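Local coordinates for protein CofB (Escherichia coli, PDB 5AX6) that serves as a minor pilin subunit of the type IVb pilus CFA/III and probably takes part in its assembly, at residues A359-I371 with T468-V480. Sequence-based numbering, arbitrary orientation.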
# COMPACT_ATOMS: atom_id res chain seq x y z
N ALA A 359 -60.02 11.86 -14.94
CA ALA A 359 -60.78 12.50 -13.87
C ALA A 359 -61.15 11.56 -12.73
O ALA A 359 -61.11 11.95 -11.57
CB ALA A 359 -62.04 13.14 -14.44
N SER A 360 -61.53 10.32 -13.05
CA SER A 360 -62.01 9.40 -12.02
C SER A 360 -60.91 9.07 -11.03
O SER A 360 -61.17 8.93 -9.83
CB SER A 360 -62.57 8.12 -12.65
OG SER A 360 -61.56 7.37 -13.29
N ASP A 361 -59.68 8.94 -11.52
CA ASP A 361 -58.55 8.67 -10.65
C ASP A 361 -58.07 9.94 -9.95
O ASP A 361 -57.75 9.91 -8.76
CB ASP A 361 -57.39 8.05 -11.44
CG ASP A 361 -57.71 6.64 -11.92
OD1 ASP A 361 -58.41 5.90 -11.19
OD2 ASP A 361 -57.24 6.26 -13.02
N LEU A 362 -58.05 11.03 -10.70
CA LEU A 362 -57.48 12.30 -10.25
C LEU A 362 -58.29 13.01 -9.17
O LEU A 362 -57.74 13.53 -8.21
CB LEU A 362 -57.32 13.26 -11.43
CG LEU A 362 -56.05 13.24 -12.29
CD1 LEU A 362 -56.23 14.16 -13.49
CD2 LEU A 362 -54.84 13.68 -11.46
N VAL A 363 -59.61 13.08 -9.35
CA VAL A 363 -60.40 13.94 -8.49
C VAL A 363 -60.82 13.22 -7.22
O VAL A 363 -61.43 12.14 -7.27
CB VAL A 363 -61.66 14.48 -9.20
CG1 VAL A 363 -62.52 15.27 -8.22
CG2 VAL A 363 -61.28 15.33 -10.39
N ILE A 364 -60.48 13.80 -6.08
CA ILE A 364 -60.97 13.32 -4.80
C ILE A 364 -62.33 13.97 -4.56
O ILE A 364 -62.41 15.15 -4.23
CB ILE A 364 -60.01 13.67 -3.66
CG1 ILE A 364 -58.65 13.01 -3.90
CG2 ILE A 364 -60.57 13.21 -2.32
CD1 ILE A 364 -57.61 13.43 -2.89
N THR A 365 -63.41 13.20 -4.72
CA THR A 365 -64.74 13.81 -4.78
C THR A 365 -65.28 14.35 -3.45
O THR A 365 -66.07 15.29 -3.44
CB THR A 365 -65.78 12.83 -5.37
OG1 THR A 365 -65.63 11.55 -4.76
CG2 THR A 365 -65.57 12.69 -6.87
N ASN A 366 -64.86 13.75 -2.33
CA ASN A 366 -65.25 14.27 -1.02
C ASN A 366 -64.03 14.44 -0.14
O ASN A 366 -63.83 13.70 0.83
CB ASN A 366 -66.28 13.35 -0.35
CG ASN A 366 -67.67 13.46 -0.97
OD1 ASN A 366 -68.44 14.38 -0.66
ND2 ASN A 366 -68.00 12.52 -1.85
N PRO A 367 -63.19 15.42 -0.49
CA PRO A 367 -61.86 15.59 0.10
C PRO A 367 -61.91 15.83 1.60
O PRO A 367 -60.96 15.50 2.31
CB PRO A 367 -61.29 16.80 -0.65
CG PRO A 367 -62.49 17.53 -1.19
CD PRO A 367 -63.50 16.47 -1.49
N GLY A 368 -63.02 16.40 2.08
CA GLY A 368 -63.19 16.63 3.50
C GLY A 368 -63.25 15.34 4.30
O GLY A 368 -62.74 15.27 5.43
N ASN A 369 -63.87 14.31 3.72
CA ASN A 369 -64.01 13.01 4.38
C ASN A 369 -62.92 12.01 3.99
O ASN A 369 -62.70 11.02 4.69
CB ASN A 369 -65.37 12.41 4.05
CG ASN A 369 -66.51 13.05 4.82
OD1 ASN A 369 -66.32 14.04 5.54
ND2 ASN A 369 -67.70 12.49 4.68
N TYR A 370 -62.24 12.26 2.88
CA TYR A 370 -61.29 11.29 2.32
C TYR A 370 -60.10 11.06 3.24
O TYR A 370 -59.46 12.00 3.70
CB TYR A 370 -60.81 11.74 0.94
CG TYR A 370 -59.84 10.77 0.30
CD1 TYR A 370 -60.29 9.59 -0.25
CD2 TYR A 370 -58.48 11.05 0.26
CE1 TYR A 370 -59.40 8.69 -0.84
CE2 TYR A 370 -57.59 10.17 -0.32
CZ TYR A 370 -58.05 8.99 -0.87
OH TYR A 370 -57.17 8.10 -1.44
N ILE A 371 -59.81 9.78 3.50
CA ILE A 371 -58.63 9.41 4.27
C ILE A 371 -57.61 8.75 3.34
O ILE A 371 -57.97 7.90 2.52
CB ILE A 371 -58.97 8.42 5.42
CG1 ILE A 371 -60.08 8.99 6.31
CG2 ILE A 371 -57.74 8.10 6.23
CD1 ILE A 371 -60.70 7.96 7.25
N THR A 468 -65.28 26.14 -9.66
CA THR A 468 -65.31 24.88 -8.93
C THR A 468 -63.97 24.62 -8.26
O THR A 468 -62.91 24.85 -8.86
CB THR A 468 -65.65 23.70 -9.88
OG1 THR A 468 -66.89 23.97 -10.55
CG2 THR A 468 -65.75 22.39 -9.10
N THR A 469 -64.01 24.18 -7.01
CA THR A 469 -62.79 23.87 -6.27
C THR A 469 -62.50 22.38 -6.28
O THR A 469 -63.37 21.56 -5.98
CB THR A 469 -62.89 24.38 -4.82
OG1 THR A 469 -63.11 25.79 -4.83
CG2 THR A 469 -61.61 24.08 -4.06
N TYR A 470 -61.26 22.04 -6.64
CA TYR A 470 -60.86 20.66 -6.82
C TYR A 470 -59.72 20.27 -5.90
O TYR A 470 -58.88 21.10 -5.57
CB TYR A 470 -60.43 20.41 -8.27
CG TYR A 470 -61.57 20.41 -9.26
CD1 TYR A 470 -62.38 19.29 -9.40
CD2 TYR A 470 -61.82 21.52 -10.05
CE1 TYR A 470 -63.43 19.28 -10.31
CE2 TYR A 470 -62.87 21.51 -10.97
CZ TYR A 470 -63.66 20.39 -11.09
OH TYR A 470 -64.70 20.39 -12.00
N VAL A 471 -59.71 19.01 -5.49
CA VAL A 471 -58.54 18.43 -4.85
C VAL A 471 -58.13 17.24 -5.70
O VAL A 471 -58.94 16.35 -5.96
CB VAL A 471 -58.81 17.98 -3.41
CG1 VAL A 471 -57.59 17.26 -2.84
CG2 VAL A 471 -59.20 19.18 -2.54
N TYR A 472 -56.88 17.24 -6.16
CA TYR A 472 -56.39 16.17 -7.02
C TYR A 472 -55.47 15.23 -6.24
O TYR A 472 -54.71 15.67 -5.37
CB TYR A 472 -55.62 16.74 -8.22
CG TYR A 472 -56.40 17.65 -9.15
CD1 TYR A 472 -57.68 17.32 -9.59
CD2 TYR A 472 -55.82 18.83 -9.62
CE1 TYR A 472 -58.37 18.17 -10.46
CE2 TYR A 472 -56.50 19.67 -10.48
CZ TYR A 472 -57.77 19.34 -10.90
OH TYR A 472 -58.42 20.19 -11.76
N LEU A 473 -55.53 13.94 -6.58
CA LEU A 473 -54.66 12.92 -6.01
C LEU A 473 -53.59 12.45 -6.99
O LEU A 473 -53.91 12.05 -8.11
CB LEU A 473 -55.49 11.71 -5.55
CG LEU A 473 -54.68 10.51 -5.05
CD1 LEU A 473 -54.01 10.85 -3.72
CD2 LEU A 473 -55.56 9.27 -4.90
N ASN A 474 -52.33 12.48 -6.57
CA ASN A 474 -51.22 11.96 -7.37
C ASN A 474 -51.29 12.26 -8.87
O ASN A 474 -51.32 11.34 -9.69
CB ASN A 474 -51.13 10.44 -7.19
CG ASN A 474 -50.95 10.04 -5.74
OD1 ASN A 474 -50.37 10.77 -4.94
ND2 ASN A 474 -51.47 8.86 -5.39
N PRO A 475 -51.33 13.54 -9.23
CA PRO A 475 -51.56 13.97 -10.62
C PRO A 475 -50.32 13.94 -11.53
O PRO A 475 -49.21 14.24 -11.08
CB PRO A 475 -52.06 15.40 -10.46
CG PRO A 475 -51.49 15.87 -9.18
CD PRO A 475 -51.23 14.68 -8.30
N LYS A 476 -50.52 13.58 -12.80
CA LYS A 476 -49.44 13.55 -13.78
C LYS A 476 -48.88 14.93 -14.07
O LYS A 476 -47.83 15.07 -14.70
CB LYS A 476 -49.91 12.91 -15.09
CG LYS A 476 -51.07 13.67 -15.72
CD LYS A 476 -51.38 13.18 -17.12
CE LYS A 476 -52.55 13.97 -17.71
NZ LYS A 476 -53.03 13.39 -18.99
N PHE A 477 -49.60 15.97 -13.64
CA PHE A 477 -49.11 17.33 -13.83
C PHE A 477 -48.48 17.89 -12.55
O PHE A 477 -48.47 19.10 -12.31
CB PHE A 477 -50.22 18.26 -14.36
CG PHE A 477 -51.57 18.04 -13.73
CD1 PHE A 477 -51.90 18.67 -12.53
CD2 PHE A 477 -52.53 17.25 -14.36
CE1 PHE A 477 -53.17 18.49 -11.96
CE2 PHE A 477 -53.79 17.07 -13.79
CZ PHE A 477 -54.11 17.69 -12.60
N LEU A 478 -47.92 16.98 -11.76
CA LEU A 478 -47.05 17.31 -10.64
C LEU A 478 -45.87 16.36 -10.74
O LEU A 478 -46.05 15.15 -10.79
CB LEU A 478 -47.75 17.16 -9.28
CG LEU A 478 -46.85 17.31 -8.05
CD1 LEU A 478 -46.26 18.71 -7.99
CD2 LEU A 478 -47.60 16.99 -6.73
N SER A 479 -44.65 16.90 -10.80
CA SER A 479 -43.49 16.04 -10.85
C SER A 479 -42.49 16.46 -9.79
O SER A 479 -42.51 17.60 -9.34
CB SER A 479 -42.84 16.05 -12.23
OG SER A 479 -42.31 17.33 -12.54
N VAL A 480 -41.62 15.53 -9.40
CA VAL A 480 -40.69 15.79 -8.32
C VAL A 480 -39.32 15.25 -8.66
O VAL A 480 -39.19 14.29 -9.43
CB VAL A 480 -41.16 15.13 -7.00
CG1 VAL A 480 -42.37 15.85 -6.43
CG2 VAL A 480 -41.41 13.62 -7.21
O HOH W 1 -62.38 17.63 -5.48
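With CG1 anti to its carbonyl carbon (chi1 -61°) and the chain then extended (chi2 174°), I364 lays its CD1 between L473 CB and V471 CG1, 3.8 Å from each. The backbone of 362-364 runs antiparallel to 471-473: L473 N donates to L362 O (2.8 Å) and I364 N to V471 O (3.0 Å). Between them V363 and Y472 form a non-hydrogen-bonded pair. The return bond between I364 and V471 is made through a water, which donates to I364 O and accepts from V471 N. V363 spreads its methyls to two ring edges, CG1 near Y470 and CG2 near Y472, whose hydroxyl is hydrogen-bonded to the backbone O of D411. L362 reaches toward the turn at 475-478: CD2 presses tightly on P475 CB (3.4 Å), while CD1 meets F477 CE2 obliquely at 3.8 Å. P367 CB packs against V471 CG2 (3.7 Å). Shortening I364 to an alanine would probably leave V471 CG1 and L473 CB without their shared apolar partner. The arrangement is a single antiparallel beta bridge, by which the chain leaving helix 359-362 docks on strand 468-473, itself paired with strand 452-463 in the C-terminal domain.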